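Local atomic coordinates of peptide methionine sulfoxide reductase MsrA (Treponema denticola ATCC 35405, PDB entry 5FA9), a protein that probably repairs oxidised proteins by reducing both the S and the R sulfoxides of methionine back to methionine, with thioredoxin as the reductant. Residues S61-S64 / L65-L69; L219-S222 / L223-Y226; V111-M114 / Q115-S119. The protein carries 2 engineered substitutions. All blocks are in the same frame, centred on the assembly; numbering follows the deposited sequence.

Contact 1: residues S61-S64 / L65-L69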
ATOM      1  N   SER B  61       3.726   7.760  -6.009  1.00 37.17           N
ATOM      2  CA  SER B  61       4.938   8.370  -6.545  1.00 37.03           C
ATOM      3  C   SER B  61       4.993   8.246  -8.065  1.00 35.33           C
ATOM      4  O   SER B  61       5.723   8.979  -8.730  1.00 38.21           O
ATOM      5  CB  SER B  61       6.182   7.735  -5.923  1.00 44.87           C
ATOM      6  OG  SER B  61       6.545   6.544  -6.600  1.00 45.63           O
ATOM      7  N   VAL B  62       4.220   7.310  -8.608  1.00 30.58           N
ATOM      8  CA  VAL B  62       4.170   7.106 -10.051  1.00 34.33           C
ATOM      9  C   VAL B  62       2.897   7.703 -10.639  1.00 35.38           C
ATOM     10  O   VAL B  62       2.952   8.542 -11.540  1.00 39.28           O
ATOM     11  CB  VAL B  62       4.245   5.613 -10.416  1.00 32.26           C
ATOM     12  CG1 VAL B  62       4.084   5.427 -11.916  1.00 33.89           C
ATOM     13  CG2 VAL B  62       5.561   5.016  -9.937  1.00 28.82           C
ATOM     14  N   VAL B  63       1.750   7.267 -10.127  1.00 34.17           N
ATOM     15  CA  VAL B  63       0.465   7.791 -10.577  1.00 39.30           C
ATOM     16  C   VAL B  63      -0.291   8.432  -9.413  1.00 34.37           C
ATOM     17  O   VAL B  63      -0.445   7.834  -8.347  1.00 37.29           O
ATOM     18  CB  VAL B  63      -0.402   6.687 -11.234  1.00 32.39           C
ATOM     19  CG1 VAL B  63      -0.554   5.481 -10.314  1.00 23.74           C
ATOM     20  CG2 VAL B  63      -1.760   7.242 -11.645  1.00 29.06           C
ATOM     21  N   SER B  64      -0.745   9.664  -9.618  1.00 31.99           N
ATOM     22  CA  SER B  64      -1.471  10.389  -8.583  1.00 34.33           C
ATOM     23  C   SER B  64      -2.943  10.003  -8.568  1.00 34.08           C
ATOM     24  O   SER B  64      -3.464   9.468  -9.548  1.00 33.13           O
ATOM     25  CB  SER B  64      -1.331  11.899  -8.784  1.00 32.64           C
ATOM     26  OG  SER B  64      -1.895  12.303 -10.020  1.00 30.25           O
ATOM     27  N   LEU B  65      -3.604  10.265  -7.444  1.00 38.00           N
ATOM     28  CA  LEU B  65      -5.045  10.070  -7.329  1.00 31.79           C
ATOM     29  C   LEU B  65      -5.777  10.883  -8.392  1.00 33.67           C
ATOM     30  O   LEU B  65      -6.813  10.464  -8.907  1.00 30.76           O
ATOM     31  CB  LEU B  65      -5.531  10.460  -5.931  1.00 32.22           C
ATOM     32  CG  LEU B  65      -7.030  10.322  -5.657  1.00 31.85           C
ATOM     33  CD1 LEU B  65      -7.491   8.889  -5.885  1.00 28.99           C
ATOM     34  CD2 LEU B  65      -7.365  10.781  -4.247  1.00 28.46           C
ATOM     35  N   GLN B  66      -5.222  12.048  -8.715  1.00 33.19           N
ATOM     36  CA  GLN B  66      -5.798  12.932  -9.721  1.00 36.18           C
ATOM     37  C   GLN B  66      -5.865  12.255 -11.087  1.00 41.68           C
ATOM     38  O   GLN B  66      -6.888  12.324 -11.771  1.00 33.24           O
ATOM     39  CB  GLN B  66      -4.995  14.233  -9.818  1.00 31.04           C
ATOM     40  CG  GLN B  66      -5.275  15.237  -8.701  1.00 34.95           C
ATOM     41  CD  GLN B  66      -4.965  14.690  -7.320  1.00 39.90           C
ATOM     42  OE1 GLN B  66      -3.912  14.089  -7.098  1.00 34.19           O
ATOM     43  NE2 GLN B  66      -5.886  14.890  -6.383  1.00 36.87           N
ATOM     44  N   GLU B  67      -4.776  11.602 -11.483  1.00 32.99           N
ATOM     45  CA  GLU B  67      -4.738  10.906 -12.764  1.00 33.48           C
ATOM     46  C   GLU B  67      -5.676   9.701 -12.762  1.00 29.48           C
ATOM     47  O   GLU B  67      -6.362   9.441 -13.749  1.00 37.38           O
ATOM     48  CB  GLU B  67      -3.314  10.462 -13.105  1.00 33.01           C
ATOM     49  CG  GLU B  67      -3.220   9.677 -14.409  1.00 29.46           C
ATOM     50  CD  GLU B  67      -1.793   9.367 -14.815  1.00 43.57           C
ATOM     51  OE1 GLU B  67      -1.606   8.587 -15.774  1.00 41.78           O
ATOM     52  OE2 GLU B  67      -0.859   9.902 -14.183  1.00 44.89           O
ATOM     53  N   LEU B  68      -5.701   8.971 -11.650  1.00 31.02           N
ATOM     54  CA  LEU B  68      -6.567   7.802 -11.521  1.00 38.80           C
ATOM     55  C   LEU B  68      -8.039   8.174 -11.658  1.00 36.41           C
ATOM     56  O   LEU B  68      -8.812   7.462 -12.300  1.00 36.99           O
ATOM     57  CB  LEU B  68      -6.330   7.102 -10.184  1.00 33.85           C
ATOM     58  CG  LEU B  68      -5.036   6.299 -10.052  1.00 39.03           C
ATOM     59  CD1 LEU B  68      -4.993   5.594  -8.709  1.00 32.06           C
ATOM     60  CD2 LEU B  68      -4.909   5.295 -11.187  1.00 35.77           C
ATOM     61  N   LEU B  69      -8.424   9.292 -11.052  1.00 36.57           N
ATOM     62  CA  LEU B  69      -9.797   9.768 -11.149  1.00 38.73           C
ATOM     63  C   LEU B  69     -10.066  10.316 -12.546  1.00 35.90           C
ATOM     64  O   LEU B  69     -11.196  10.273 -13.032  1.00 39.57           O
ATOM     65  CB  LEU B  69     -10.077  10.832 -10.088  1.00 37.88           C
ATOM     66  CG  LEU B  69     -10.085  10.322  -8.645  1.00 38.78           C
ATOM     67  CD1 LEU B  69     -10.412  11.445  -7.673  1.00 35.70           C
ATOM     68  CD2 LEU B  69     -11.067   9.169  -8.491  1.00 35.93           C
TER
HETATM   69  O   HOH W   1       0.186  10.939 -12.060  1.00 33.39           O

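Contact 2: residues L219-S222 / L223-Y226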
ATOM      1  N   LEU B 219       4.512  18.492 -18.336  1.00 33.89           N
ATOM      2  CA  LEU B 219       5.460  17.473 -17.900  1.00 32.67           C
ATOM      3  C   LEU B 219       5.536  17.368 -16.380  1.00 40.52           C
ATOM      4  O   LEU B 219       5.629  16.270 -15.830  1.00 33.08           O
ATOM      5  CB  LEU B 219       6.851  17.762 -18.468  1.00 33.72           C
ATOM      6  CG  LEU B 219       6.972  17.803 -19.990  1.00 36.99           C
ATOM      7  CD1 LEU B 219       8.375  18.217 -20.400  1.00 40.35           C
ATOM      8  CD2 LEU B 219       6.608  16.456 -20.592  1.00 32.75           C
ATOM      9  N   PHE B 220       5.501  18.511 -15.701  1.00 33.44           N
ATOM     10  CA  PHE B 220       5.616  18.530 -14.247  1.00 34.37           C
ATOM     11  C   PHE B 220       4.684  19.552 -13.605  1.00 34.15           C
ATOM     12  O   PHE B 220       4.289  20.534 -14.233  1.00 33.08           O
ATOM     13  CB  PHE B 220       7.062  18.813 -13.833  1.00 42.92           C
ATOM     14  CG  PHE B 220       8.041  17.777 -14.309  1.00 44.35           C
ATOM     15  CD1 PHE B 220       8.245  16.613 -13.586  1.00 31.37           C
ATOM     16  CD2 PHE B 220       8.758  17.968 -15.479  1.00 39.45           C
ATOM     17  CE1 PHE B 220       9.143  15.658 -14.023  1.00 36.92           C
ATOM     18  CE2 PHE B 220       9.658  17.017 -15.921  1.00 41.18           C
ATOM     19  CZ  PHE B 220       9.851  15.860 -15.192  1.00 49.15           C
ATOM     20  N   SER B 221       4.334  19.304 -12.346  1.00 35.95           N
ATOM     21  CA  SER B 221       3.503  20.220 -11.575  1.00 35.85           C
ATOM     22  C   SER B 221       4.313  20.905 -10.480  1.00 33.98           C
ATOM     23  O   SER B 221       5.256  20.326  -9.939  1.00 33.00           O
ATOM     24  CB  SER B 221       2.314  19.479 -10.961  1.00 34.19           C
ATOM     25  OG  SER B 221       1.584  20.323 -10.087  1.00 35.94           O
ATOM     26  N   SER B 222       3.942  22.141 -10.158  1.00 35.79           N
ATOM     27  CA  SER B 222       4.608  22.895  -9.099  1.00 37.61           C
ATOM     28  C   SER B 222       4.437  22.219  -7.742  1.00 36.07           C
ATOM     29  O   SER B 222       5.231  22.433  -6.827  1.00 36.87           O
ATOM     30  CB  SER B 222       4.069  24.325  -9.040  1.00 37.95           C
ATOM     31  OG  SER B 222       2.672  24.333  -8.799  1.00 36.56           O
ATOM     32  N   LEU B 223       3.394  21.404  -7.622  1.00 30.58           N
ATOM     33  CA  LEU B 223       3.101  20.699  -6.378  1.00 39.29           C
ATOM     34  C   LEU B 223       4.162  19.650  -6.065  1.00 31.24           C
ATOM     35  O   LEU B 223       4.374  19.294  -4.906  1.00 35.59           O
ATOM     36  CB  LEU B 223       1.722  20.039  -6.457  1.00 39.59           C
ATOM     37  CG  LEU B 223       1.191  19.363  -5.191  1.00 45.91           C
ATOM     38  CD1 LEU B 223       1.030  20.370  -4.060  1.00 36.38           C
ATOM     39  CD2 LEU B 223      -0.120  18.646  -5.471  1.00 45.40           C
ATOM     40  N   ASN B 224       4.835  19.168  -7.102  1.00 33.35           N
ATOM     41  CA  ASN B 224       5.836  18.120  -6.945  1.00 36.28           C
ATOM     42  C   ASN B 224       7.257  18.669  -6.970  1.00 46.14           C
ATOM     43  O   ASN B 224       8.227  17.912  -6.919  1.00 42.75           O
ATOM     44  CB  ASN B 224       5.665  17.070  -8.041  1.00 36.63           C
ATOM     45  CG  ASN B 224       4.268  16.485  -8.070  1.00 41.44           C
ATOM     46  OD1 ASN B 224       3.758  16.017  -7.053  1.00 36.58           O
ATOM     47  ND2 ASN B 224       3.637  16.517  -9.238  1.00 38.78           N
ATOM     48  N   LYS B 225       7.371  19.991  -7.045  1.00 44.87           N
ATOM     49  CA  LYS B 225       8.669  20.652  -7.124  1.00 41.51           C
ATOM     50  C   LYS B 225       9.259  20.896  -5.739  1.00 42.14           C
ATOM     51  O   LYS B 225       8.539  21.231  -4.799  1.00 43.65           O
ATOM     52  CB  LYS B 225       8.538  21.972  -7.883  1.00 43.12           C
ATOM     53  CG  LYS B 225       9.857  22.603  -8.283  1.00 38.85           C
ATOM     54  CD  LYS B 225       9.626  23.802  -9.184  1.00 33.19           C
ATOM     55  CE  LYS B 225      10.929  24.319  -9.768  1.00 40.59           C
ATOM     56  NZ  LYS B 225      11.839  24.861  -8.722  1.00 44.87           N
ATOM     57  N   TYR B 226      10.572  20.726  -5.617  1.00 38.90           N
ATOM     58  CA  TYR B 226      11.260  20.966  -4.353  1.00 40.44           C
ATOM     59  C   TYR B 226      12.716  21.362  -4.588  1.00 48.17           C
ATOM     60  O   TYR B 226      13.236  21.222  -5.696  1.00 46.15           O
ATOM     61  CB  TYR B 226      11.188  19.729  -3.457  1.00 35.61           C
ATOM     62  CG  TYR B 226      12.142  18.624  -3.847  1.00 39.25           C
ATOM     63  CD1 TYR B 226      11.875  17.793  -4.929  1.00 41.74           C
ATOM     64  CD2 TYR B 226      13.310  18.405  -3.128  1.00 45.73           C
ATOM     65  CE1 TYR B 226      12.748  16.782  -5.285  1.00 39.48           C
ATOM     66  CE2 TYR B 226      14.187  17.399  -3.476  1.00 43.20           C
ATOM     67  CZ  TYR B 226      13.902  16.591  -4.554  1.00 46.72           C
ATOM     68  OH  TYR B 226      14.776  15.586  -4.898  1.00 41.01           O
TER
HETATM   69  O   HOH W   2       4.749  16.570 -11.429  1.00 31.06           O

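Contact 3: residues V111-M114 / Q115-S119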
ATOM      1  N   VAL B 111     -14.551  15.860  -8.312  1.00 28.75           N
ATOM      2  CA  VAL B 111     -15.924  15.710  -8.787  1.00 39.72           C
ATOM      3  C   VAL B 111     -16.510  17.073  -9.142  1.00 36.16           C
ATOM      4  O   VAL B 111     -17.166  17.229 -10.173  1.00 37.50           O
ATOM      5  CB  VAL B 111     -16.816  15.017  -7.740  1.00 31.00           C
ATOM      6  CG1 VAL B 111     -18.264  14.988  -8.207  1.00 32.70           C
ATOM      7  CG2 VAL B 111     -16.314  13.607  -7.468  1.00 26.31           C
ATOM      8  N   LYS B 112     -16.259  18.058  -8.284  1.00 39.18           N
ATOM      9  CA  LYS B 112     -16.680  19.430  -8.539  1.00 38.77           C
ATOM     10  C   LYS B 112     -15.990  19.965  -9.788  1.00 37.37           C
ATOM     11  O   LYS B 112     -16.584  20.705 -10.572  1.00 41.70           O
ATOM     12  CB  LYS B 112     -16.368  20.325  -7.337  1.00 37.58           C
ATOM     13  CG  LYS B 112     -17.128  19.960  -6.072  1.00 44.40           C
ATOM     14  CD  LYS B 112     -16.692  20.826  -4.901  1.00 43.98           C
ATOM     15  CE  LYS B 112     -17.329  20.362  -3.601  1.00 53.68           C
ATOM     16  NZ  LYS B 112     -16.647  20.944  -2.411  1.00 52.28           N
ATOM     17  N   PHE B 113     -14.726  19.588  -9.956  1.00 39.74           N
ATOM     18  CA  PHE B 113     -13.955  19.945 -11.141  1.00 37.48           C
ATOM     19  C   PHE B 113     -14.594  19.381 -12.407  1.00 37.02           C
ATOM     20  O   PHE B 113     -14.713  20.074 -13.416  1.00 41.30           O
ATOM     21  CB  PHE B 113     -12.515  19.442 -11.004  1.00 41.45           C
ATOM     22  CG  PHE B 113     -11.688  19.613 -12.247  1.00 34.40           C
ATOM     23  CD1 PHE B 113     -11.160  20.849 -12.581  1.00 39.22           C
ATOM     24  CD2 PHE B 113     -11.430  18.533 -13.076  1.00 42.92           C
ATOM     25  CE1 PHE B 113     -10.396  21.006 -13.722  1.00 43.67           C
ATOM     26  CE2 PHE B 113     -10.667  18.685 -14.219  1.00 42.72           C
ATOM     27  CZ  PHE B 113     -10.151  19.923 -14.543  1.00 40.38           C
ATOM     28  N   MET B 114     -15.006  18.118 -12.343  1.00 39.13           N
ATOM     29  CA  MET B 114     -15.605  17.442 -13.489  1.00 41.20           C
ATOM     30  C   MET B 114     -16.993  17.983 -13.824  1.00 43.70           C
ATOM     31  O   MET B 114     -17.424  17.930 -14.976  1.00 44.68           O
ATOM     32  CB  MET B 114     -15.685  15.935 -13.234  1.00 39.66           C
ATOM     33  CG  MET B 114     -14.337  15.236 -13.223  1.00 42.65           C
ATOM     34  SD  MET B 114     -13.425  15.470 -14.760  1.00 46.02           S
ATOM     35  CE  MET B 114     -14.579  14.782 -15.945  1.00 38.71           C
ATOM     36  N   GLN B 115     -17.687  18.496 -12.812  1.00 48.90           N
ATOM     37  CA  GLN B 115     -19.035  19.029 -12.991  1.00 48.61           C
ATOM     38  C   GLN B 115     -19.057  20.195 -13.977  1.00 55.10           C
ATOM     39  O   GLN B 115     -20.047  20.410 -14.678  1.00 60.45           O
ATOM     40  CB  GLN B 115     -19.617  19.467 -11.644  1.00 44.11           C
ATOM     41  CG  GLN B 115     -21.062  19.942 -11.709  1.00 42.09           C
ATOM     42  CD  GLN B 115     -22.009  18.869 -12.215  1.00 45.62           C
ATOM     43  OE1 GLN B 115     -22.426  17.987 -11.465  1.00 46.50           O
ATOM     44  NE2 GLN B 115     -22.355  18.940 -13.496  1.00 43.18           N
ATOM     45  N   LYS B 116     -17.957  20.938 -14.031  1.00 52.97           N
ATOM     46  CA  LYS B 116     -17.836  22.085 -14.924  1.00 55.24           C
ATOM     47  C   LYS B 116     -17.830  21.683 -16.400  1.00 53.22           C
ATOM     48  O   LYS B 116     -17.938  22.536 -17.280  1.00 65.19           O
ATOM     49  CB  LYS B 116     -16.567  22.874 -14.596  1.00 54.46           C
ATOM     50  CG  LYS B 116     -16.501  23.360 -13.155  1.00 63.00           C
ATOM     51  CD  LYS B 116     -15.523  24.513 -12.996  1.00 70.81           C
ATOM     52  CE  LYS B 116     -15.557  25.070 -11.582  1.00 74.63           C
ATOM     53  NZ  LYS B 116     -14.373  25.925 -11.289  1.00 78.57           N
ATOM     54  N   LYS B 117     -17.698  20.388 -16.667  1.00 57.54           N
ATOM     55  CA  LYS B 117     -17.671  19.890 -18.037  1.00 58.04           C
ATOM     56  C   LYS B 117     -18.993  19.240 -18.433  1.00 62.20           C
ATOM     57  O   LYS B 117     -19.124  18.712 -19.539  1.00 62.08           O
ATOM     58  CB  LYS B 117     -16.530  18.888 -18.221  1.00 61.74           C
ATOM     59  CG  LYS B 117     -15.152  19.450 -17.925  1.00 65.92           C
ATOM     60  CD  LYS B 117     -14.080  18.395 -18.134  1.00 76.29           C
ATOM     61  CE  LYS B 117     -12.694  18.956 -17.875  1.00 75.94           C
ATOM     62  NZ  LYS B 117     -11.633  17.948 -18.146  1.00 84.44           N
ATOM     63  N   TYR B 118     -19.970  19.280 -17.534  1.00 53.35           N
ATOM     64  CA  TYR B 118     -21.257  18.642 -17.788  1.00 63.18           C
ATOM     65  C   TYR B 118     -22.439  19.542 -17.449  1.00 59.94           C
ATOM     66  O   TYR B 118     -22.488  20.148 -16.378  1.00 61.36           O
ATOM     67  CB  TYR B 118     -21.368  17.336 -16.996  1.00 61.97           C
ATOM     68  CG  TYR B 118     -20.507  16.214 -17.530  1.00 59.91           C
ATOM     69  CD1 TYR B 118     -20.983  15.361 -18.517  1.00 57.93           C
ATOM     70  CD2 TYR B 118     -19.223  16.004 -17.045  1.00 55.34           C
ATOM     71  CE1 TYR B 118     -20.205  14.331 -19.008  1.00 52.98           C
ATOM     72  CE2 TYR B 118     -18.436  14.976 -17.531  1.00 59.19           C
ATOM     73  CZ  TYR B 118     -18.932  14.143 -18.512  1.00 56.79           C
ATOM     74  OH  TYR B 118     -18.154  13.118 -19.000  1.00 52.25           O
ATOM     75  N   SER B 119     -23.392  19.621 -18.372  1.00 67.49           N
ATOM     76  CA  SER B 119     -24.634  20.344 -18.138  1.00 60.95           C
ATOM     77  C   SER B 119     -25.497  19.561 -17.158  1.00 60.92           C
ATOM     78  O   SER B 119     -26.049  20.118 -16.209  1.00 69.56           O
ATOM     79  CB  SER B 119     -25.387  20.576 -19.448  1.00 62.70           C
ATOM     80  OG  SER B 119     -24.507  21.002 -20.474  1.00 80.84           O
TER

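Contact 1: residues S61-S64 / L65-L69
Ser-64 caps the first turn of a helix by turning its hydroxyl to the backbone amide of Glu-67. The bond is weak, with Glu-67 N 3.3 Å from Ser-64 OG at an N-H...O angle of 157°. The hydroxyl reaches it because OG stands between the backbone N and the carbonyl carbon (chi1 62°), a rotamer open to a short side chain such as serine. The first full helical bond is firmer: Leu-68 N lies 3.1 Å from Ser-64 O and is nearly straight at 164°. In a classical capping box the acid at the third helical position would take the cap residue's own amide. Here a water stands in, accepting from Ser-64 N at 2.9 Å and donating to Glu-67 OE2 at 2.6 Å. The extended chain of Glu-67 carries the carboxylate back over the cap, with its CD 3.8 Å from Val-63 CG2. Val-63 CG2 also meets Leu-68 CD2 at 3.7 Å, the two side chains crossing at about a right angle. This pairing of the residue before the cap with the fourth helical one is a hydrophobic staple, and branched apolar residues suit both ends. Further out, Glu-67 OE1 is held by Thr-241 and His-71, which fixes the carboxylate's rotation, and Gln-66 NE2 is bonded to Glu-106. Helix 65-74 thus starts with Val-63, Leu-65 and Leu-68 against Tyr-58 of strand 51-59, Leu-65 and Leu-69 on helix 104-115, and Ser-64, Gln-66 and Glu-67 against Tyr-310 of helix 308-311.

Contact 2: residues L219-S222 / L223-Y226
Ser-221 and Leu-223 meet across a tight bend. Ser-221 OG, turned away from the residue's backbone N (chi1 173°) to lie beside the carbonyl carbon, accepts from Leu-223 N at 3.2 Å, almost straight at 163°. Ser-221 OG also touches Leu-223 CB at 3.6 Å, the rest of the leucine continuing outward. Tyr-310 O bonds the same hydroxyl, and two bonds fix its rotation. A hydroxyl bonded to the amide two residues on makes an ST turn, and a beta turn overlies it: Asn-224 N bonds to Ser-221 O at 3.1 Å, from well above the carbonyl plane. The turn follows a classic beta bulge, where Leu-219 and Phe-220 both face Tyr-210, and joins the two antiparallel sheets of the SelR domain. Asn-224 swings its amide back beside the serine, ND2 3.7 Å from Ser-221 CB, where one water accepts from both ND2 and Ser-221 N. Leu-223 and Asn-224, with Thr-236 and Lys-237, line a pocket holding dithiothreitol, probably a crystallisation additive. Ser-222 turns its hydroxyl away to Gly-208 N, while its carbonyl receives a weak bond, Lys-225 N to Ser-222 O at 3.3 Å. Lys-225 departs to the carbonyls of Tyr-201 and Phe-204.

Contact 3: residues V111-M114 / Q115-S119
The amide of Gln-115 is shared between two carbonyls of the preceding turn. Gln-115 N lies 3.0 Å from Val-111 O, the last regular alpha-helical bond, though bent at 137°. It also makes a weak bond to Lys-112 O, so one N-H straddles the change from alpha to tighter turns. From here the bonds span three residues. Lys-116 N reaches Phe-113 O weakly, and Lys-117 N meets Met-114 O at 3.0 Å, approaching from above the carbonyl plane. A type I turn follows, closed by Tyr-118 N on Gln-115 O. Met-114 O has a second neighbour, the edge of the Tyr-118 ring: the oxygen lies near the ring plane, with Tyr-118 CD2 3.4 Å from Met-114 O. The side chains of Met-114 and Tyr-118 run alongside each other, pointing the same way. With the methionine bent at chi2 and chi3, Met-114 CE comes to 4.2 Å from Tyr-118 CE2; its flexible thioether chain can follow the ring while also touching Ile-122. Lys-117, extended beyond CG, passes Phe-113 at a slant, NZ 4.1 Å from Phe-113 CE2, on its way to a salt bridge with Asp-306. The phenylalanine ring is also met edge-to-face by Phe-317 and rests on Leu-308 and Pro-309. Gln-115 bends at chi2 (60°) to send its amide along the departing chain: NE2 bonds to the carbonyl of Arg-120 and, weakly, to Tyr-118 O, and OE1 takes the amide of Ile-122. The end of helix 104-115 is therefore closed by backbone bonds of shorter span, while one glutamine takes up backbone groups beyond it and the charge of Lys-117 is met by Asp-306.

Followed from the N terminus, the chain first meets contact 1, where the loop after strand 51-59 turns into helix 65-74. Contact 3 comes next, at the close of helix 104-115, which lies against helix 65-74 in the same MsrA domain. Contact 2 is last, at the turn between strands 218-221 and 225-226 of the SelR domain. The three are in series, neither nested nor crossed. Contacts 1 and 2 come within about 6 Å at their nearest atoms without touching, whereas 2 and 3 stay about 13 Å apart. The late helix 308-311 links them: Tyr-310 reaches both Ser-64 and Ser-221, while Leu-308 and Pro-309 meet Phe-113.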